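Local coordinates for protein beta-galactosidase (Geobacillus stearothermophilus, PDB 4OIF) that probably hydrolyses terminal non-reducing beta-D-galactose residues of beta-D-galactosides, as a zinc-containing, trimeric member of glycoside hydrolase family 42, at residues A[73-78]-A[145-150]; A[170-175]-A[204-209]; A[521-526]-A[584-589]; A[648-653]-A[673-678]. One frame throughout, in Å; residues are numbered along the deposited sequence. Where two conformers were deposited one is given.

Interaction 1 of 4, residues A[73-78]-A[145-150]; sequences VFDDIY and GDHPAL
His147 NE2 donates to Asp75 OD1 over 2.9 Å, with an N-H...O angle of 169° and the acceptor almost in the plane of the imidazole. The ring's other nitrogen, ND1, accepts the backbone N-H of Ala149 at 3.0 Å, again near the plane, so the two bonds together hold the ring's rotation. Histidine suits the place because one flat ring donates at one nitrogen and accepts at the other, and the nearby carboxylate would be expected to favour the proton on NE2. The imidazole also joins an aromatic cluster. Phe74 CB sits over one of its faces, 3.9 Å from the ring centroid, and the Phe74 ring turns its edge to the His147 face with the planes at 61°. His147 in turn points its own edge at the face of Tyr78, an offset and nearly perpendicular pair. With its CG anti to the backbone N (chi1 -173°), Tyr78 reaches across the turn of residues 147-150, where Pro148 CG makes a CH-pi contact 3.6 Å from the ring centroid. Ala149, small enough to fit close to the helix, brings CB to 3.9 Å from Tyr78 CB. Phe74 continues inward onto Val84 and Leu86. The arrangement is that of a TIM barrel, in which helix 68-79 packs outside the strands and meets the loop that leads into strand 150-154.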
loop_
_atom_site.group_PDB
_atom_site.type_symbol
_atom_site.label_atom_id
_atom_site.label_comp_id
_atom_site.label_asym_id
_atom_site.label_seq_id
_atom_site.Cartn_x
_atom_site.Cartn_y
_atom_site.Cartn_z
ATOM N N VAL A 73 -46.936 8.622 0.501
ATOM C CA VAL A 73 -45.860 9.616 0.515
ATOM C C VAL A 73 -46.141 10.782 -0.456
ATOM O O VAL A 73 -45.995 11.949 -0.075
ATOM C CB VAL A 73 -44.485 8.967 0.191
ATOM C CG1 VAL A 73 -43.447 10.016 -0.237
ATOM C CG2 VAL A 73 -43.990 8.158 1.389
ATOM N N PHE A 74 -46.553 10.472 -1.689
ATOM C CA PHE A 74 -46.832 11.505 -2.700
ATOM C C PHE A 74 -47.930 12.427 -2.229
ATOM O O PHE A 74 -47.808 13.670 -2.301
ATOM C CB PHE A 74 -47.245 10.895 -4.038
ATOM C CG PHE A 74 -46.109 10.726 -5.012
ATOM C CD1 PHE A 74 -45.276 9.615 -4.945
ATOM C CD2 PHE A 74 -45.890 11.664 -6.009
ATOM C CE1 PHE A 74 -44.237 9.451 -5.841
ATOM C CE2 PHE A 74 -44.852 11.505 -6.908
ATOM C CZ PHE A 74 -44.022 10.389 -6.824
ATOM N N ASP A 75 -49.000 11.811 -1.728
ATOM C CA ASP A 75 -50.126 12.596 -1.241
ATOM C C ASP A 75 -49.717 13.475 -0.061
ATOM O O ASP A 75 -50.033 14.652 -0.042
ATOM C CB ASP A 75 -51.303 11.697 -0.868
ATOM C CG ASP A 75 -52.050 11.190 -2.094
ATOM O OD1 ASP A 75 -51.773 11.699 -3.207
ATOM O OD2 ASP A 75 -52.911 10.290 -1.948
ATOM N N ASP A 76 -48.996 12.903 0.897
ATOM C CA ASP A 76 -48.595 13.606 2.117
ATOM C C ASP A 76 -47.668 14.780 1.838
ATOM O O ASP A 76 -47.798 15.847 2.440
ATOM C CB ASP A 76 -47.893 12.652 3.093
ATOM C CG ASP A 76 -48.855 11.750 3.810
ATOM O OD1 ASP A 76 -50.067 12.005 3.723
ATOM O OD2 ASP A 76 -48.409 10.802 4.483
ATOM N N ILE A 77 -46.703 14.571 0.954
ATOM C CA ILE A 77 -45.763 15.630 0.655
ATOM C C ILE A 77 -46.512 16.721 -0.074
ATOM O O ILE A 77 -46.298 17.910 0.204
ATOM C CB ILE A 77 -44.579 15.108 -0.162
ATOM C CG1 ILE A 77 -43.639 14.338 0.763
ATOM C CG2 ILE A 77 -43.837 16.246 -0.875
ATOM C CD1 ILE A 77 -42.603 13.564 0.024
ATOM N N TYR A 78 -47.411 16.320 -0.976
ATOM C CA TYR A 78 -48.232 17.298 -1.686
ATOM C C TYR A 78 -49.078 18.137 -0.701
ATOM O O TYR A 78 -49.197 19.355 -0.835
ATOM C CB TYR A 78 -49.128 16.586 -2.711
ATOM C CG TYR A 78 -49.904 17.510 -3.634
ATOM C CD1 TYR A 78 -49.255 18.494 -4.373
ATOM C CD2 TYR A 78 -51.280 17.382 -3.788
ATOM C CE1 TYR A 78 -49.955 19.332 -5.217
ATOM C CE2 TYR A 78 -51.990 18.220 -4.637
ATOM C CZ TYR A 78 -51.316 19.194 -5.342
ATOM O OH TYR A 78 -51.994 20.036 -6.189
ATOM N N GLY A 145 -47.145 9.519 -12.824
ATOM C CA GLY A 145 -46.822 10.468 -13.865
ATOM C C GLY A 145 -47.702 11.697 -13.909
ATOM O O GLY A 145 -47.238 12.782 -14.259
ATOM N N ASP A 146 -48.969 11.540 -13.534
ATOM C CA ASP A 146 -49.907 12.660 -13.568
ATOM C C ASP A 146 -50.143 13.268 -12.184
ATOM O O ASP A 146 -50.993 14.134 -12.011
ATOM C CB ASP A 146 -51.238 12.224 -14.183
ATOM C CG ASP A 146 -51.979 11.213 -13.328
ATOM O OD1 ASP A 146 -51.359 10.602 -12.428
ATOM O OD2 ASP A 146 -53.190 11.018 -13.576
ATOM N N HIS A 147 -49.381 12.823 -11.195
ATOM C CA HIS A 147 -49.552 13.347 -9.847
ATOM C C HIS A 147 -48.974 14.759 -9.789
ATOM O O HIS A 147 -47.866 14.998 -10.269
ATOM C CB HIS A 147 -48.877 12.455 -8.814
ATOM C CG HIS A 147 -49.303 12.731 -7.406
ATOM N ND1 HIS A 147 -48.937 13.876 -6.729
ATOM C CD2 HIS A 147 -50.051 12.003 -6.543
ATOM C CE1 HIS A 147 -49.457 13.847 -5.515
ATOM N NE2 HIS A 147 -50.132 12.720 -5.373
ATOM N N PRO A 148 -49.724 15.702 -9.199
ATOM C CA PRO A 148 -49.306 17.112 -9.137
ATOM C C PRO A 148 -47.976 17.353 -8.392
ATOM O O PRO A 148 -47.270 18.301 -8.729
ATOM C CB PRO A 148 -50.470 17.790 -8.413
ATOM C CG PRO A 148 -51.176 16.687 -7.688
ATOM C CD PRO A 148 -51.026 15.479 -8.547
ATOM N N ALA A 149 -47.631 16.514 -7.420
ATOM C CA ALA A 149 -46.360 16.667 -6.709
ATOM C C ALA A 149 -45.141 16.273 -7.540
ATOM O O ALA A 149 -44.016 16.625 -7.189
ATOM C CB ALA A 149 -46.370 15.866 -5.421
ATOM N N LEU A 150 -45.349 15.552 -8.635
ATOM C CA LEU A 150 -44.214 15.080 -9.429
ATOM C C LEU A 150 -43.498 16.234 -10.102
ATOM O O LEU A 150 -44.117 17.031 -10.794
ATOM C CB LEU A 150 -44.652 14.059 -10.483
ATOM C CG LEU A 150 -43.469 13.508 -11.289
ATOM C CD1 LEU A 150 -42.449 12.912 -10.346
ATOM C CD2 LEU A 150 -43.906 12.479 -12.336
#

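Interaction 2 of 4, residues A[170-175]-A[204-209]; sequences EAFREW and SQIESP
Arg173 NE and NH2 both reach the carbonyl oxygen of Ile206, NE at 2.9 Å and NH2 at 3.2 Å, but both bonds are weak, because the N-H groups point well off the oxygen. An extended chain from CG to NE carries the guanidinium from the helix to the loop, a span that suits a long arginine. Its NH1 forms a salt bridge with Glu170 OE2 (3.0 Å), one helical turn back, which steadies the group. An alanine here would remove the guanidinium and is likely to leave Ile206 O without these two donors and Glu170 without its charged mate. The helix, 166-179, carries the zinc ligand Cys168 and belongs to the excursion between barrel strand 150-154 and helix 218-246. Phe172, CG anti to the backbone N (chi1 -178°), points to the loop and brings CE2 to 4.3 Å from Ile206 CG2. Its ring also meets Trp224 edge-to-face, whereas the branched Ile206 fills in against Leu176, Leu184 and Leu187.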
loop_
_atom_site.group_PDB
_atom_site.type_symbol
_atom_site.label_atom_id
_atom_site.label_comp_id
_atom_site.label_asym_id
_atom_site.label_seq_id
_atom_site.Cartn_x
_atom_site.Cartn_y
_atom_site.Cartn_z
ATOM N N GLU A 170 -18.728 -9.149 -25.680
ATOM C CA GLU A 170 -19.341 -9.179 -26.996
ATOM C C GLU A 170 -19.844 -7.795 -27.392
ATOM O O GLU A 170 -19.630 -7.355 -28.530
ATOM C CB GLU A 170 -20.463 -10.212 -27.058
ATOM C CG GLU A 170 -20.012 -11.530 -27.690
ATOM C CD GLU A 170 -19.321 -11.328 -29.050
ATOM O OE1 GLU A 170 -19.781 -10.464 -29.840
ATOM O OE2 GLU A 170 -18.313 -12.021 -29.330
ATOM N N ALA A 171 -20.465 -7.094 -26.446
ATOM C CA ALA A 171 -20.952 -5.739 -26.718
ATOM C C ALA A 171 -19.812 -4.757 -27.072
ATOM O O ALA A 171 -19.975 -3.879 -27.927
ATOM C CB ALA A 171 -21.759 -5.220 -25.522
ATOM N N PHE A 172 -18.669 -4.916 -26.406
ATOM C CA PHE A 172 -17.466 -4.131 -26.687
ATOM C C PHE A 172 -16.947 -4.429 -28.089
ATOM O O PHE A 172 -16.568 -3.523 -28.826
ATOM C CB PHE A 172 -16.378 -4.423 -25.640
ATOM C CG PHE A 172 -15.119 -3.618 -25.819
ATOM C CD1 PHE A 172 -15.175 -2.236 -25.993
ATOM C CD2 PHE A 172 -13.874 -4.239 -25.776
ATOM C CE1 PHE A 172 -14.009 -1.490 -26.144
ATOM C CE2 PHE A 172 -12.706 -3.509 -25.920
ATOM C CZ PHE A 172 -12.767 -2.124 -26.110
ATOM N N ARG A 173 -16.946 -5.708 -28.460
ATOM C CA ARG A 173 -16.568 -6.091 -29.817
ATOM C C ARG A 173 -17.482 -5.470 -30.870
ATOM O O ARG A 173 -16.996 -4.952 -31.880
ATOM C CB ARG A 173 -16.558 -7.600 -29.963
ATOM C CG ARG A 173 -15.268 -8.214 -29.499
ATOM C CD ARG A 173 -15.285 -9.720 -29.615
ATOM N NE ARG A 173 -14.406 -10.281 -28.605
ATOM C CZ ARG A 173 -14.830 -10.980 -27.562
ATOM N NH1 ARG A 173 -16.123 -11.249 -27.425
ATOM N NH2 ARG A 173 -13.957 -11.431 -26.673
ATOM N N GLU A 174 -18.793 -5.506 -30.636
ATOM C CA GLU A 174 -19.726 -4.906 -31.592
ATOM C C GLU A 174 -19.537 -3.394 -31.673
ATOM O O GLU A 174 -19.602 -2.795 -32.760
ATOM C CB GLU A 174 -21.172 -5.250 -31.227
ATOM C CG GLU A 174 -21.511 -6.721 -31.470
ATOM C CD GLU A 174 -21.236 -7.140 -32.911
ATOM O OE1 GLU A 174 -21.692 -6.411 -33.828
ATOM O OE2 GLU A 174 -20.551 -8.178 -33.122
ATOM N N TRP A 175 -19.266 -2.793 -30.518
ATOM C CA TRP A 175 -18.972 -1.368 -30.427
ATOM C C TRP A 175 -17.744 -1.016 -31.266
ATOM O O TRP A 175 -17.733 -0.019 -31.990
ATOM C CB TRP A 175 -18.757 -0.981 -28.965
ATOM C CG TRP A 175 -18.572 0.484 -28.699
ATOM C CD1 TRP A 175 -19.553 1.396 -28.401
ATOM C CD2 TRP A 175 -17.328 1.208 -28.663
ATOM N NE1 TRP A 175 -18.991 2.632 -28.183
ATOM C CE2 TRP A 175 -17.632 2.545 -28.343
ATOM C CE3 TRP A 175 -15.991 0.854 -28.878
ATOM C CZ2 TRP A 175 -16.650 3.528 -28.237
ATOM C CZ3 TRP A 175 -15.015 1.833 -28.767
ATOM C CH2 TRP A 175 -15.350 3.157 -28.455
ATOM N N SER A 204 -12.658 -11.771 -32.439
ATOM C CA SER A 204 -12.857 -12.589 -31.252
ATOM C C SER A 204 -11.672 -12.535 -30.292
ATOM O O SER A 204 -11.793 -12.938 -29.140
ATOM C CB SER A 204 -13.115 -14.041 -31.648
ATOM O OG SER A 204 -11.974 -14.602 -32.271
ATOM N N GLN A 205 -10.525 -12.057 -30.761
ATOM C CA GLN A 205 -9.341 -12.011 -29.908
ATOM C C GLN A 205 -9.364 -10.810 -28.983
ATOM O O GLN A 205 -8.806 -10.849 -27.899
ATOM C CB GLN A 205 -8.062 -11.990 -30.744
ATOM C CG GLN A 205 -7.738 -13.302 -31.442
ATOM C CD GLN A 205 -6.868 -13.084 -32.655
ATOM O OE1 GLN A 205 -6.436 -11.962 -32.923
ATOM N NE2 GLN A 205 -6.613 -14.147 -33.406
ATOM N N ILE A 206 -10.019 -9.742 -29.408
ATOM C CA ILE A 206 -10.042 -8.523 -28.619
ATOM C C ILE A 206 -10.907 -8.650 -27.363
ATOM O O ILE A 206 -12.095 -8.930 -27.448
ATOM C CB ILE A 206 -10.552 -7.346 -29.457
ATOM C CG1 ILE A 206 -9.646 -7.160 -30.678
ATOM C CG2 ILE A 206 -10.626 -6.090 -28.598
ATOM C CD1 ILE A 206 -10.198 -6.229 -31.745
ATOM N N GLU A 207 -10.305 -8.477 -26.194
ATOM C CA GLU A 207 -11.069 -8.428 -24.954
ATOM C C GLU A 207 -10.737 -7.142 -24.207
ATOM O O GLU A 207 -9.752 -6.472 -24.518
ATOM C CB GLU A 207 -10.808 -9.673 -24.080
ATOM C CG GLU A 207 -9.421 -10.313 -24.221
ATOM C CD GLU A 207 -9.382 -11.784 -23.776
ATOM O OE1 GLU A 207 -8.288 -12.286 -23.434
ATOM O OE2 GLU A 207 -10.443 -12.443 -23.782
ATOM N N SER A 208 -11.568 -6.797 -23.235
ATOM C CA SER A 208 -11.341 -5.604 -22.427
ATOM C C SER A 208 -10.002 -5.701 -21.700
ATOM O O SER A 208 -9.514 -6.801 -21.440
ATOM C CB SER A 208 -12.466 -5.426 -21.422
ATOM O OG SER A 208 -12.471 -6.514 -20.519
ATOM N N PRO A 209 -9.401 -4.548 -21.382
ATOM C CA PRO A 209 -8.132 -4.535 -20.654
ATOM C C PRO A 209 -8.254 -5.179 -19.278
ATOM O O PRO A 209 -9.339 -5.185 -18.699
ATOM C CB PRO A 209 -7.811 -3.041 -20.538
ATOM C CG PRO A 209 -9.131 -2.370 -20.652
ATOM C CD PRO A 209 -9.871 -3.183 -21.661
#

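Interaction 3 of 4, residues A[521-526]-A[584-589]; sequences LREMFG and NQYGKG
Tyr586 lays one face of its ring against the end of helix 519-525, in the trimerisation domain, where the last turn of this helix meets the end of strand 579-586, the short axes at 112°. Met524 CA stands over that face, 4.0 Å from the ring centroid in a CH-pi contact, and Met524 CG touches CE2 of Tyr586 at 3.9 Å; the flexible thioether then bends away toward Val491 and Leu497. Tyr586 is set there by CG lying anti to its own N (chi1 178°), which swings the ring from the strand to the helix. A serine in its place would probably leave Met524 without its aromatic cover and open a gap beside Lys488 and Val491. Gly526, with positive phi, ends the helix where Asn584 comes close, and a side chain there would collide with Asn584 OD1. Asn584, whose amide can donate from a strand side chain, sends ND2 to Met524 O at 2.7 Å; the bond is nearly straight, yet the nitrogen stands above the plane of the Met524 carbonyl.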
loop_
_atom_site.group_PDB
_atom_site.type_symbol
_atom_site.label_atom_id
_atom_site.label_comp_id
_atom_site.label_asym_id
_atom_site.label_seq_id
_atom_site.Cartn_x
_atom_site.Cartn_y
_atom_site.Cartn_z
ATOM N N LEU A 521 -1.133 24.575 -35.115
ATOM C CA LEU A 521 -0.704 25.075 -33.806
ATOM C C LEU A 521 0.604 25.874 -33.904
ATOM O O LEU A 521 0.744 26.925 -33.272
ATOM C CB LEU A 521 -0.542 23.915 -32.810
ATOM C CG LEU A 521 -1.804 23.101 -32.504
ATOM C CD1 LEU A 521 -1.432 21.940 -31.634
ATOM C CD2 LEU A 521 -2.905 23.937 -31.837
ATOM N N ARG A 522 1.557 25.371 -34.690
ATOM C CA ARG A 522 2.823 26.069 -34.889
ATOM C C ARG A 522 2.557 27.474 -35.415
ATOM O O ARG A 522 3.082 28.461 -34.887
ATOM C CB ARG A 522 3.744 25.311 -35.855
ATOM C CG ARG A 522 5.079 26.042 -36.076
ATOM C CD ARG A 522 5.958 25.426 -37.177
ATOM N NE ARG A 522 5.328 25.496 -38.495
ATOM C CZ ARG A 522 5.017 24.428 -39.224
ATOM N NH1 ARG A 522 5.293 23.218 -38.765
ATOM N NH2 ARG A 522 4.434 24.565 -40.408
ATOM N N GLU A 523 1.725 27.547 -36.448
ATOM C CA GLU A 523 1.349 28.819 -37.046
ATOM C C GLU A 523 0.673 29.728 -36.032
ATOM O O GLU A 523 1.030 30.898 -35.901
ATOM C CB GLU A 523 0.421 28.590 -38.240
ATOM C CG GLU A 523 1.128 28.311 -39.553
ATOM C CD GLU A 523 0.165 27.852 -40.640
ATOM O OE1 GLU A 523 -1.067 27.923 -40.419
ATOM O OE2 GLU A 523 0.637 27.409 -41.711
ATOM N N MET A 524 -0.313 29.183 -35.329
ATOM C CA MET A 524 -1.076 29.944 -34.348
ATOM C C MET A 524 -0.177 30.596 -33.311
ATOM O O MET A 524 -0.235 31.809 -33.100
ATOM C CB MET A 524 -2.097 29.040 -33.652
ATOM C CG MET A 524 -3.240 28.605 -34.539
ATOM S SD MET A 524 -4.117 27.183 -33.876
ATOM C CE MET A 524 -4.684 27.906 -32.336
ATOM N N PHE A 525 0.661 29.782 -32.675
ATOM C CA PHE A 525 1.464 30.231 -31.546
ATOM C C PHE A 525 2.799 30.838 -31.976
ATOM O O PHE A 525 3.505 31.426 -31.163
ATOM C CB PHE A 525 1.703 29.062 -30.581
ATOM C CG PHE A 525 0.467 28.623 -29.849
ATOM C CD1 PHE A 525 0.112 29.219 -28.638
ATOM C CD2 PHE A 525 -0.351 27.629 -30.374
ATOM C CE1 PHE A 525 -1.039 28.830 -27.959
ATOM C CE2 PHE A 525 -1.499 27.226 -29.697
ATOM C CZ PHE A 525 -1.847 27.832 -28.487
ATOM N N GLY A 526 3.151 30.687 -33.249
ATOM C CA GLY A 526 4.405 31.228 -33.746
ATOM C C GLY A 526 5.622 30.636 -33.056
ATOM O O GLY A 526 6.660 31.273 -32.946
ATOM N N ASN A 584 1.722 35.536 -29.558
ATOM C CA ASN A 584 1.750 35.622 -30.999
ATOM C C ASN A 584 0.422 36.062 -31.607
ATOM O O ASN A 584 -0.622 35.469 -31.349
ATOM C CB ASN A 584 2.164 34.272 -31.563
ATOM C CG ASN A 584 2.445 34.330 -33.028
ATOM O OD1 ASN A 584 3.364 35.021 -33.460
ATOM N ND2 ASN A 584 1.675 33.585 -33.807
ATOM N N GLN A 585 0.463 37.107 -32.424
ATOM C CA GLN A 585 -0.749 37.564 -33.076
ATOM C C GLN A 585 -0.990 36.678 -34.270
ATOM O O GLN A 585 -0.060 36.334 -34.995
ATOM C CB GLN A 585 -0.643 39.030 -33.484
ATOM C CG GLN A 585 -0.096 39.909 -32.372
ATOM C CD GLN A 585 -0.113 41.371 -32.733
ATOM O OE1 GLN A 585 -0.276 41.729 -33.897
ATOM N NE2 GLN A 585 0.056 42.230 -31.735
ATOM N N TYR A 586 -2.240 36.289 -34.461
ATOM C CA TYR A 586 -2.578 35.381 -35.533
ATOM C C TYR A 586 -3.945 35.754 -36.056
ATOM O O TYR A 586 -4.941 35.636 -35.340
ATOM C CB TYR A 586 -2.538 33.929 -35.038
ATOM C CG TYR A 586 -2.914 32.907 -36.082
ATOM C CD1 TYR A 586 -2.016 32.522 -37.059
ATOM C CD2 TYR A 586 -4.169 32.321 -36.080
ATOM C CE1 TYR A 586 -2.356 31.587 -38.016
ATOM C CE2 TYR A 586 -4.522 31.386 -37.029
ATOM C CZ TYR A 586 -3.614 31.023 -37.997
ATOM O OH TYR A 586 -3.972 30.094 -38.950
ATOM N N GLY A 587 -4.001 36.210 -37.304
ATOM C CA GLY A 587 -5.243 36.742 -37.829
ATOM C C GLY A 587 -5.668 37.883 -36.926
ATOM O O GLY A 587 -4.843 38.722 -36.570
ATOM N N LYS A 588 -6.932 37.903 -36.511
ATOM C CA LYS A 588 -7.393 38.958 -35.613
ATOM C C LYS A 588 -7.070 38.674 -34.147
ATOM O O LYS A 588 -7.168 39.560 -33.308
ATOM C CB LYS A 588 -8.897 39.173 -35.766
ATOM C CG LYS A 588 -9.316 39.812 -37.079
ATOM C CD LYS A 588 -10.834 39.966 -37.136
ATOM C CE LYS A 588 -11.335 40.341 -38.529
ATOM N NZ LYS A 588 -12.825 40.350 -38.589
ATOM N N GLY A 589 -6.663 37.450 -33.835
ATOM C CA GLY A 589 -6.494 37.070 -32.445
ATOM C C GLY A 589 -5.076 36.928 -31.935
ATOM O O GLY A 589 -4.118 37.413 -32.541
#

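Interaction 4 of 4, residues A[648-653]-A[673-678]; sequences EEKQAV and MLDKYE
Glu648 begins the contact: its OE2 accepts from Tyr677 OH at 2.5 Å, a distance so short that its detail is doubtful at this resolution, with the carboxylate turned almost perpendicular to the phenol ring. Thr296 OG1 also bonds this oxygen. Beside this pair, Lys676 CG comes to 3.5 Å from Glu648 CA, the aliphatic part of the lysine lying against the backbone. Glu649 points its CB away, but its carbonyl, like that of Asp675, is bound by Asn645 ND2, which ties the two segments together where they are not paired as strands. Lys650 then lies alongside Asp675, pointing the same way, and its chain, bent at the last torsion, sets NZ 3.1 Å from Asp675 OD1 in a surface salt bridge whose hydrogen bond is weak. Regular antiparallel pairing starts at Gln651, whose O accepts from Leu674 N at 2.9 Å, while its own N donates weakly to Leu674 O. Ala652 pairs with Met673 without hydrogen bonds, and its small CB leaves room for Met673 SD at 3.6 Å; the methionine curls so that CE reaches Gln651 N. At Val653, CG2 touches Leu674 CD1 at 3.7 Å. Strand 651-655 runs between strands 622-623 and 671-674, with Val653 packed on Val628 of strand 628-634 and Leu674 on Ile643 of strand 638-645, while Tyr677 reaches Met341 and Leu344 of helix 341-351.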
loop_
_atom_site.group_PDB
_atom_site.type_symbol
_atom_site.label_atom_id
_atom_site.label_comp_id
_atom_site.label_asym_id
_atom_site.label_seq_id
_atom_site.Cartn_x
_atom_site.Cartn_y
_atom_site.Cartn_z
ATOM N N GLU A 648 -12.046 32.864 8.007
ATOM C CA GLU A 648 -12.461 32.725 9.393
ATOM C C GLU A 648 -12.312 34.027 10.190
ATOM O O GLU A 648 -12.191 34.003 11.418
ATOM C CB GLU A 648 -11.680 31.598 10.077
ATOM C CG GLU A 648 -12.175 30.196 9.740
ATOM C CD GLU A 648 -11.725 29.728 8.365
ATOM O OE1 GLU A 648 -10.599 30.089 7.936
ATOM O OE2 GLU A 648 -12.507 29.012 7.706
ATOM N N GLU A 649 -12.344 35.166 9.502
ATOM C CA GLU A 649 -12.230 36.449 10.190
ATOM C C GLU A 649 -13.121 37.546 9.603
ATOM O O GLU A 649 -13.715 37.396 8.529
ATOM C CB GLU A 649 -10.774 36.906 10.183
ATOM C CG GLU A 649 -10.201 36.992 8.792
ATOM C CD GLU A 649 -8.702 37.152 8.790
ATOM O OE1 GLU A 649 -8.223 38.254 9.139
ATOM O OE2 GLU A 649 -8.007 36.171 8.438
ATOM N N LYS A 650 -13.214 38.649 10.337
ATOM C CA LYS A 650 -13.970 39.799 9.888
ATOM C C LYS A 650 -13.353 40.336 8.612
ATOM O O LYS A 650 -12.147 40.205 8.372
ATOM C CB LYS A 650 -14.016 40.876 10.963
ATOM C CG LYS A 650 -15.002 40.573 12.089
ATOM C CD LYS A 650 -15.074 41.720 13.096
ATOM C CE LYS A 650 -15.632 41.244 14.426
ATOM N NZ LYS A 650 -16.937 40.566 14.223
ATOM N N GLN A 651 -14.187 40.941 7.785
ATOM C CA GLN A 651 -13.769 41.235 6.436
ATOM C C GLN A 651 -14.439 42.493 5.871
ATOM O O GLN A 651 -15.651 42.535 5.681
ATOM C CB GLN A 651 -14.055 40.019 5.573
ATOM C CG GLN A 651 -13.138 39.904 4.416
ATOM C CD GLN A 651 -11.705 39.624 4.801
ATOM O OE1 GLN A 651 -10.819 40.415 4.496
ATOM N NE2 GLN A 651 -11.462 38.482 5.441
ATOM N N ALA A 652 -13.639 43.524 5.618
ATOM C CA ALA A 652 -14.158 44.784 5.094
ATOM C C ALA A 652 -14.294 44.717 3.583
ATOM O O ALA A 652 -13.372 44.339 2.870
ATOM C CB ALA A 652 -13.266 45.951 5.492
ATOM N N VAL A 653 -15.454 45.120 3.105
ATOM C CA VAL A 653 -15.817 44.935 1.722
ATOM C C VAL A 653 -16.339 46.301 1.284
ATOM O O VAL A 653 -16.829 47.044 2.115
ATOM C CB VAL A 653 -16.854 43.774 1.606
ATOM C CG1 VAL A 653 -18.019 44.114 0.712
ATOM C CG2 VAL A 653 -16.161 42.453 1.233
ATOM N N MET A 673 -18.999 45.487 6.712
ATOM C CA MET A 673 -18.231 44.463 7.415
ATOM C C MET A 673 -18.918 43.110 7.305
ATOM O O MET A 673 -20.133 43.006 7.431
ATOM C CB MET A 673 -18.033 44.821 8.888
ATOM C CG MET A 673 -17.060 45.970 9.151
ATOM S SD MET A 673 -15.408 45.773 8.429
ATOM C CE MET A 673 -14.928 44.168 9.058
ATOM N N LEU A 674 -18.130 42.075 7.052
ATOM C CA LEU A 674 -18.634 40.710 7.005
ATOM C C LEU A 674 -18.047 39.935 8.170
ATOM O O LEU A 674 -16.827 39.890 8.340
ATOM C CB LEU A 674 -18.271 40.039 5.676
ATOM C CG LEU A 674 -18.763 40.721 4.384
ATOM C CD1 LEU A 674 -18.172 40.066 3.143
ATOM C CD2 LEU A 674 -20.265 40.676 4.309
ATOM N N ASP A 675 -18.908 39.347 8.994
ATOM C CA ASP A 675 -18.431 38.415 10.008
ATOM C C ASP A 675 -17.945 37.165 9.306
ATOM O O ASP A 675 -18.219 36.971 8.112
ATOM C CB ASP A 675 -19.531 38.065 11.015
ATOM C CG ASP A 675 -20.083 39.286 11.724
ATOM O OD1 ASP A 675 -19.281 40.084 12.265
ATOM O OD2 ASP A 675 -21.320 39.450 11.729
ATOM N N LYS A 676 -17.233 36.319 10.044
ATOM C CA LYS A 676 -16.823 35.010 9.540
ATOM C C LYS A 676 -17.985 34.300 8.832
ATOM O O LYS A 676 -19.108 34.222 9.357
ATOM C CB LYS A 676 -16.289 34.136 10.684
ATOM C CG LYS A 676 -15.807 32.757 10.247
ATOM C CD LYS A 676 -16.023 31.704 11.320
ATOM C CE LYS A 676 -15.290 32.036 12.594
ATOM N NZ LYS A 676 -15.710 31.163 13.723
ATOM N N TYR A 677 -17.706 33.836 7.617
ATOM C CA TYR A 677 -18.622 33.005 6.827
ATOM C C TYR A 677 -19.892 33.734 6.407
ATOM O O TYR A 677 -20.814 33.122 5.865
ATOM C CB TYR A 677 -19.002 31.731 7.591
ATOM C CG TYR A 677 -17.844 30.790 7.830
ATOM C CD1 TYR A 677 -16.674 30.885 7.084
ATOM C CD2 TYR A 677 -17.924 29.806 8.798
ATOM C CE1 TYR A 677 -15.614 30.024 7.306
ATOM C CE2 TYR A 677 -16.878 28.942 9.028
ATOM C CZ TYR A 677 -15.724 29.050 8.286
ATOM O OH TYR A 677 -14.687 28.172 8.531
ATOM N N GLU A 678 -19.940 35.039 6.632
ATOM C CA GLU A 678 -21.136 35.778 6.299
ATOM C C GLU A 678 -21.276 35.934 4.804
ATOM O O GLU A 678 -20.296 36.163 4.097
ATOM C CB GLU A 678 -21.143 37.154 6.949
ATOM C CG GLU A 678 -22.447 37.888 6.710
ATOM C CD GLU A 678 -22.457 39.241 7.341
ATOM O OE1 GLU A 678 -21.486 39.560 8.065
ATOM O OE2 GLU A 678 -23.432 39.981 7.107
#

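The four contacts are spread through the subunit and none touches another. Interactions 1 and 2 both belong to the barrel domain, their centres 45 Å apart, and the chain joins them directly: Leu150 opens the strand that leads to the predicted proton donor Glu158, then to the zinc ligands Cys163, Cys165 and Cys168, and so to Phe172. Interaction 2 alone lies near the metal, the Ser208 side chain being about 9 Å from the zinc ion. Interaction 3, in the trimerisation domain, lies across the chain's centre from interaction 1 (centres 58 Å apart), as does interaction 4, in the C-terminal domain, from interaction 2 (also 58 Å).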